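PDB 6BO0: MdbA protein, which is a thiol-disulfide oxidoreductase with a DsbA-like thioredoxin fold, and probably introduces disulfide bonds into exported proteins. Local coordinates for residues Y13-A18 / F112-M117; R77-L82 / K167-D172. One frame throughout, in Å; residues are numbered along the deposited sequence. Where two conformers were deposited one is given.

Contact 1 (Y13-A18 / F112-M117)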
loop_
_atom_site.group_PDB
_atom_site.type_symbol
_atom_site.label_atom_id
_atom_site.label_comp_id
_atom_site.label_asym_id
_atom_site.label_seq_id
_atom_site.Cartn_x
_atom_site.Cartn_y
_atom_site.Cartn_z
ATOM N N TYR A 13 8.708 -5.181 11.725
ATOM C CA TYR A 13 7.605 -4.431 11.168
ATOM C C TYR A 13 6.500 -4.334 12.206
ATOM O O TYR A 13 5.495 -5.029 12.136
ATOM C CB TYR A 13 7.145 -5.103 9.867
ATOM C CG TYR A 13 8.291 -5.235 8.879
ATOM C CD1 TYR A 13 8.831 -4.121 8.260
ATOM C CD2 TYR A 13 8.838 -6.472 8.586
ATOM C CE1 TYR A 13 9.908 -4.227 7.392
ATOM C CE2 TYR A 13 9.895 -6.590 7.709
ATOM C CZ TYR A 13 10.428 -5.464 7.112
ATOM O OH TYR A 13 11.490 -5.592 6.245
ATOM N N ASN A 14 6.724 -3.448 13.178
ATOM C CA ASN A 14 5.888 -3.395 14.358
ATOM C C ASN A 14 5.622 -1.991 14.837
ATOM O O ASN A 14 5.577 -1.725 16.035
ATOM C CB ASN A 14 6.510 -4.216 15.487
ATOM C CG ASN A 14 5.520 -4.532 16.580
ATOM O OD1 ASN A 14 4.363 -4.898 16.324
ATOM N ND2 ASN A 14 5.966 -4.389 17.810
ATOM N N GLU A 15 5.421 -1.098 13.892
ATOM C CA GLU A 15 5.049 0.259 14.223
ATOM C C GLU A 15 3.626 0.358 14.706
ATOM O O GLU A 15 2.781 -0.469 14.353
ATOM C CB GLU A 15 5.171 1.118 13.003
ATOM C CG GLU A 15 6.587 1.305 12.547
ATOM C CD GLU A 15 6.613 2.292 11.419
ATOM O OE1 GLU A 15 6.492 3.493 11.723
ATOM O OE2 GLU A 15 6.673 1.849 10.245
ATOM N N THR A 16 3.379 1.358 15.550
ATOM C CA THR A 16 2.040 1.684 15.974
ATOM C C THR A 16 1.487 2.735 15.066
ATOM O O THR A 16 2.251 3.525 14.481
ATOM C CB THR A 16 2.047 2.277 17.368
ATOM O OG1 THR A 16 2.951 3.394 17.381
ATOM C CG2 THR A 16 2.468 1.213 18.372
ATOM N N THR A 17 0.179 2.738 14.894
ATOM C CA THR A 17 -0.488 3.726 14.065
ATOM C C THR A 17 -1.603 4.379 14.850
ATOM O O THR A 17 -2.131 3.808 15.822
ATOM C CB THR A 17 -1.066 3.077 12.797
ATOM O OG1 THR A 17 -1.939 2.012 13.154
ATOM C CG2 THR A 17 0.066 2.487 11.907
ATOM N N ALA A 18 -1.925 5.606 14.465
ATOM C CA ALA A 18 -3.060 6.358 15.042
ATOM C C ALA A 18 -3.828 6.977 13.884
ATOM O O ALA A 18 -3.985 8.196 13.800
ATOM C CB ALA A 18 -2.613 7.417 16.047
ATOM N N PHE A 112 2.370 -4.336 7.105
ATOM C CA PHE A 112 2.429 -5.260 5.977
ATOM C C PHE A 112 2.900 -4.547 4.714
ATOM O O PHE A 112 3.733 -5.075 3.975
ATOM C CB PHE A 112 1.075 -5.925 5.782
ATOM C CG PHE A 112 1.099 -7.127 4.882
ATOM C CD1 PHE A 112 1.439 -8.362 5.375
ATOM C CD2 PHE A 112 0.755 -7.027 3.548
ATOM C CE1 PHE A 112 1.437 -9.483 4.564
ATOM C CE2 PHE A 112 0.712 -8.154 2.738
ATOM C CZ PHE A 112 1.073 -9.373 3.259
ATOM N N ARG A 113 2.389 -3.341 4.484
ATOM C CA ARG A 113 2.839 -2.556 3.328
ATOM C C ARG A 113 4.328 -2.256 3.432
ATOM O O ARG A 113 5.065 -2.372 2.445
ATOM C CB ARG A 113 2.018 -1.273 3.197
ATOM C CG ARG A 113 2.527 -0.323 2.138
ATOM C CD ARG A 113 1.639 0.879 1.941
ATOM N NE ARG A 113 2.240 1.829 1.000
ATOM C CZ ARG A 113 3.124 2.767 1.318
ATOM N NH1 ARG A 113 3.499 2.959 2.567
ATOM N NH2 ARG A 113 3.660 3.507 0.358
ATOM N N THR A 114 4.771 -1.838 4.609
ATOM C CA THR A 114 6.194 -1.571 4.821
ATOM C C THR A 114 7.027 -2.814 4.528
ATOM O O THR A 114 8.062 -2.751 3.855
ATOM C CB THR A 114 6.471 -1.059 6.227
ATOM O OG1 THR A 114 5.766 0.170 6.425
ATOM C CG2 THR A 114 7.974 -0.845 6.455
ATOM N N MET A 115 6.587 -3.947 5.051
ATOM C CA MET A 115 7.285 -5.190 4.819
ATOM C C MET A 115 7.380 -5.507 3.329
ATOM O O MET A 115 8.438 -5.853 2.826
ATOM C CB MET A 115 6.607 -6.303 5.628
ATOM C CG MET A 115 7.188 -7.689 5.435
ATOM S SD MET A 115 6.699 -8.547 3.949
ATOM C CE MET A 115 4.940 -8.779 4.229
ATOM N N LEU A 116 6.263 -5.393 2.612
ATOM C CA LEU A 116 6.288 -5.752 1.185
ATOM C C LEU A 116 7.250 -4.875 0.411
ATOM O O LEU A 116 7.953 -5.348 -0.489
ATOM C CB LEU A 116 4.904 -5.614 0.568
ATOM C CG LEU A 116 3.834 -6.649 0.962
ATOM C CD1 LEU A 116 2.508 -6.231 0.366
ATOM C CD2 LEU A 116 4.208 -8.029 0.505
ATOM N N MET A 117 7.274 -3.580 0.713
ATOM C CA MET A 117 8.179 -2.672 0.020
ATOM C C MET A 117 9.625 -2.912 0.439
ATOM O O MET A 117 10.527 -2.891 -0.407
ATOM C CB MET A 117 7.764 -1.219 0.274
ATOM C CG MET A 117 6.478 -0.834 -0.424
ATOM S SD MET A 117 6.606 -1.006 -2.228
ATOM C CE MET A 117 5.112 -0.127 -2.745
#
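The Y13 ring lies with one face on M115, whose CB is centred over it: M115 CB stands 3.8 Å from the centroid of the Y13 ring and only 13° off the normal, a CH-pi contact. M115 CG extends the cover toward the CD2-CE2 side of the ring, 3.7 Å from Y13 CE2, and the two side chains cross at about a right angle. T114 CG2 meets the ring obliquely, 3.8 Å from Y13 CD1, while F9, in the preceding helix 9-12, joins the ring in an edge-to-face pair. Further along M115 a second flat group appears: its CE sits 3.6 Å above the F112 ring plane, offset toward the rim. A methionine suits this place because its unbranched chain, bent at chi2 (-79°) and chi3, lays CB and CG on one ring and carries the terminal methyl to another. These helical residues belong to 106-118, within the all-helical insertion that DsbA-like proteins carry in the thioredoxin fold; the loop after helix 9-12 packs Y13 against T114 and M115, whereas M117, elsewhere on the helix, touches C52 of the CxxC motif. Tyrosine fits a partly buried seam, since its ring packs while its OH reaches a hydrogen bond with E119. In T114 the first torsion (chi1 -61°) sends CG2 anti to the backbone N and toward the tyrosine, with OG1 bonded to the carbonyl of W110 one turn earlier. In one of its two deposited conformers E15 comes only loosely toward T114, with E15 OE2 4.3 Å from T114 OG1, and there accepts from W110 NE1.

Contact 2 (R77-L82 / K167-D172)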
loop_
_atom_site.group_PDB
_atom_site.type_symbol
_atom_site.label_atom_id
_atom_site.label_comp_id
_atom_site.label_asym_id
_atom_site.label_seq_id
_atom_site.Cartn_x
_atom_site.Cartn_y
_atom_site.Cartn_z
ATOM N N ARG A 77 -3.008 4.056 -3.959
ATOM C CA ARG A 77 -3.624 3.625 -5.206
ATOM C C ARG A 77 -2.718 2.600 -5.884
ATOM O O ARG A 77 -1.846 2.914 -6.670
ATOM C CB ARG A 77 -3.903 4.847 -6.083
ATOM C CG ARG A 77 -4.983 5.732 -5.496
ATOM C CD ARG A 77 -5.436 6.818 -6.445
ATOM N NE ARG A 77 -6.512 7.649 -5.892
ATOM C CZ ARG A 77 -7.776 7.301 -5.821
ATOM N NH1 ARG A 77 -8.176 6.122 -6.289
ATOM N NH2 ARG A 77 -8.661 8.131 -5.296
ATOM N N THR A 78 -2.955 1.343 -5.522
ATOM C CA THR A 78 -2.122 0.256 -5.980
ATOM C C THR A 78 -2.423 -0.095 -7.423
ATOM O O THR A 78 -3.575 -0.083 -7.837
ATOM C CB THR A 78 -2.304 -0.970 -5.084
ATOM O OG1 THR A 78 -2.272 -0.561 -3.720
ATOM C CG2 THR A 78 -1.216 -2.036 -5.334
ATOM N N MET A 79 -1.344 -0.407 -8.152
ATOM C CA MET A 79 -1.380 -0.806 -9.553
ATOM C C MET A 79 -0.631 -2.126 -9.721
ATOM O O MET A 79 0.023 -2.613 -8.797
ATOM C CB MET A 79 -0.801 0.303 -10.449
ATOM C CG MET A 79 -1.661 1.587 -10.387
ATOM S SD MET A 79 -1.267 2.831 -11.592
ATOM C CE MET A 79 0.376 2.977 -11.113
ATOM N N ASN A 80 -0.758 -2.711 -10.912
ATOM C CA ASN A 80 -0.150 -4.016 -11.159
ATOM C C ASN A 80 0.483 -4.166 -12.520
ATOM O O ASN A 80 0.683 -5.285 -12.991
ATOM C CB ASN A 80 -1.187 -5.126 -10.941
ATOM C CG ASN A 80 -2.291 -5.071 -11.971
ATOM O OD1 ASN A 80 -2.224 -4.247 -12.879
ATOM N ND2 ASN A 80 -3.302 -5.922 -11.845
ATOM N N PHE A 81 0.891 -3.060 -13.124
ATOM C CA PHE A 81 1.492 -3.119 -14.466
ATOM C C PHE A 81 2.783 -3.926 -14.556
ATOM O O PHE A 81 3.096 -4.474 -15.614
ATOM C CB PHE A 81 1.755 -1.704 -15.017
ATOM C CG PHE A 81 0.562 -1.064 -15.699
ATOM C CD1 PHE A 81 -0.748 -1.378 -15.342
ATOM C CD2 PHE A 81 0.763 -0.115 -16.704
ATOM C CE1 PHE A 81 -1.826 -0.788 -15.998
ATOM C CE2 PHE A 81 -0.306 0.477 -17.349
ATOM C CZ PHE A 81 -1.601 0.144 -16.999
ATOM N N LEU A 82 3.524 -4.027 -13.451
ATOM C CA LEU A 82 4.777 -4.790 -13.530
ATOM C C LEU A 82 4.532 -6.276 -13.736
ATOM O O LEU A 82 5.471 -7.001 -14.087
ATOM C CB LEU A 82 5.658 -4.523 -12.318
ATOM C CG LEU A 82 6.613 -3.338 -12.527
ATOM C CD1 LEU A 82 5.881 -2.005 -12.675
ATOM C CD2 LEU A 82 7.656 -3.286 -11.435
ATOM N N LYS A 167 -6.514 3.761 -14.743
ATOM C CA LYS A 167 -7.404 4.634 -15.520
ATOM C C LYS A 167 -7.422 6.044 -14.929
ATOM O O LYS A 167 -7.379 7.035 -15.661
ATOM C CB LYS A 167 -8.810 4.054 -15.543
ATOM C CG LYS A 167 -8.931 2.820 -16.426
ATOM C CD LYS A 167 -10.281 2.127 -16.304
ATOM C CE LYS A 167 -10.226 0.775 -17.006
ATOM N NZ LYS A 167 -11.489 -0.005 -16.913
ATOM N N LYS A 168 -7.497 6.144 -13.603
ATOM C CA LYS A 168 -7.485 7.442 -12.943
ATOM C C LYS A 168 -6.166 8.166 -13.176
ATOM O O LYS A 168 -6.144 9.369 -13.429
ATOM C CB LYS A 168 -7.770 7.297 -11.444
ATOM C CG LYS A 168 -7.901 8.632 -10.732
ATOM C CD LYS A 168 -8.302 8.487 -9.271
ATOM C CE LYS A 168 -8.247 9.797 -8.504
ATOM N NZ LYS A 168 -9.026 10.880 -9.147
ATOM N N LEU A 169 -5.051 7.453 -13.075
ATOM C CA LEU A 169 -3.759 8.066 -13.281
ATOM C C LEU A 169 -3.642 8.622 -14.691
ATOM O O LEU A 169 -3.144 9.728 -14.891
ATOM C CB LEU A 169 -2.651 7.039 -12.998
ATOM C CG LEU A 169 -1.225 7.517 -13.242
ATOM C CD1 LEU A 169 -0.916 8.789 -12.460
ATOM C CD2 LEU A 169 -0.225 6.427 -12.913
ATOM N N GLU A 170 -4.093 7.847 -15.673
ATOM C CA GLU A 170 -4.031 8.280 -17.058
ATOM C C GLU A 170 -4.843 9.557 -17.261
ATOM O O GLU A 170 -4.393 10.479 -17.943
ATOM C CB GLU A 170 -4.515 7.151 -17.967
ATOM C CG GLU A 170 -4.358 7.450 -19.452
ATOM C CD GLU A 170 -4.554 6.223 -20.322
ATOM O OE1 GLU A 170 -5.481 5.435 -20.047
ATOM O OE2 GLU A 170 -3.779 6.054 -21.286
ATOM N N LYS A 171 -6.022 9.624 -16.647
ATOM C CA LYS A 171 -6.908 10.783 -16.794
ATOM C C LYS A 171 -6.373 12.021 -16.068
ATOM O O LYS A 171 -6.517 13.133 -16.565
ATOM C CB LYS A 171 -8.286 10.427 -16.222
ATOM C CG LYS A 171 -9.385 11.470 -16.354
ATOM C CD LYS A 171 -10.697 10.886 -15.838
ATOM C CE LYS A 171 -11.639 11.936 -15.276
ATOM N NZ LYS A 171 -12.781 11.299 -14.559
ATOM N N ASP A 172 -5.803 11.839 -14.879
ATOM C CA ASP A 172 -5.468 12.960 -13.993
ATOM C C ASP A 172 -4.071 13.499 -14.204
ATOM O O ASP A 172 -3.775 14.641 -13.842
ATOM C CB ASP A 172 -5.540 12.513 -12.539
ATOM C CG ASP A 172 -6.957 12.329 -12.029
ATOM O OD1 ASP A 172 -7.938 12.559 -12.775
ATOM O OD2 ASP A 172 -7.076 11.956 -10.844
#
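K168 lays its aliphatic chain over the guanidinium of R77, with K168 CD 3.7 Å above the centre of that plane and K168 CE 3.6 Å from R77 NH2. It is a close fit between two basic residues, made by methylenes on a flat cation. The ammonium itself bends aside at chi4 (54°) and binds its own helix: K168 NZ lies 2.8 Å from D172 OD2, a salt bridge one turn along that uses the syn lone pair. R77 NH2 and K168 NZ stay 4.7 Å apart, and the nearby D172 probably eases the like charges. Arginine suits the buried side because its polar atoms find partners in the fold: NE forms a salt bridge with D42 and NH1 a hydrogen bond with N165. Here strand 72-78, paired in parallel with 39-45 in the thioredoxin sheet, meets helix 155-172, which resumes the thioredoxin fold after the helical insertion. M79 and L169 add an apolar contact, M79 CE lying 3.9 Å from L169 CD2 in one of two deposited methionine conformers; both side chains also rest on Y44. Toward the solvent the fit slackens: K168 is partly exposed, and its ammonium and the D172 carboxylate it turns to both lie beyond the packing of M79, L169 and Y44.

In the fold
The two contacts lie on opposite sides of the chain's centre, with centres 23 Å apart and nearest atoms about 7 Å apart. Contact 2 is internal to the thioredoxin fold, joining strand 72-78 to helix 155-172 in a mostly buried place; contact 1 brings an N-terminal loop against helix 106-118 of the insertion and is only partly buried. No helix or strand is shared, but segment 112-117, though not the touching residues of contact 1, reaches strand 39-45 through R113 and E45, and R77 pairs with that strand directly. Contact 1 relies on an aromatic face covered by methionine methylenes and a threonine methyl, contact 2 on lysine methylenes over a guanidinium, with D172 and D42 bridging the two cations, beside an apolar methionine-leucine pair.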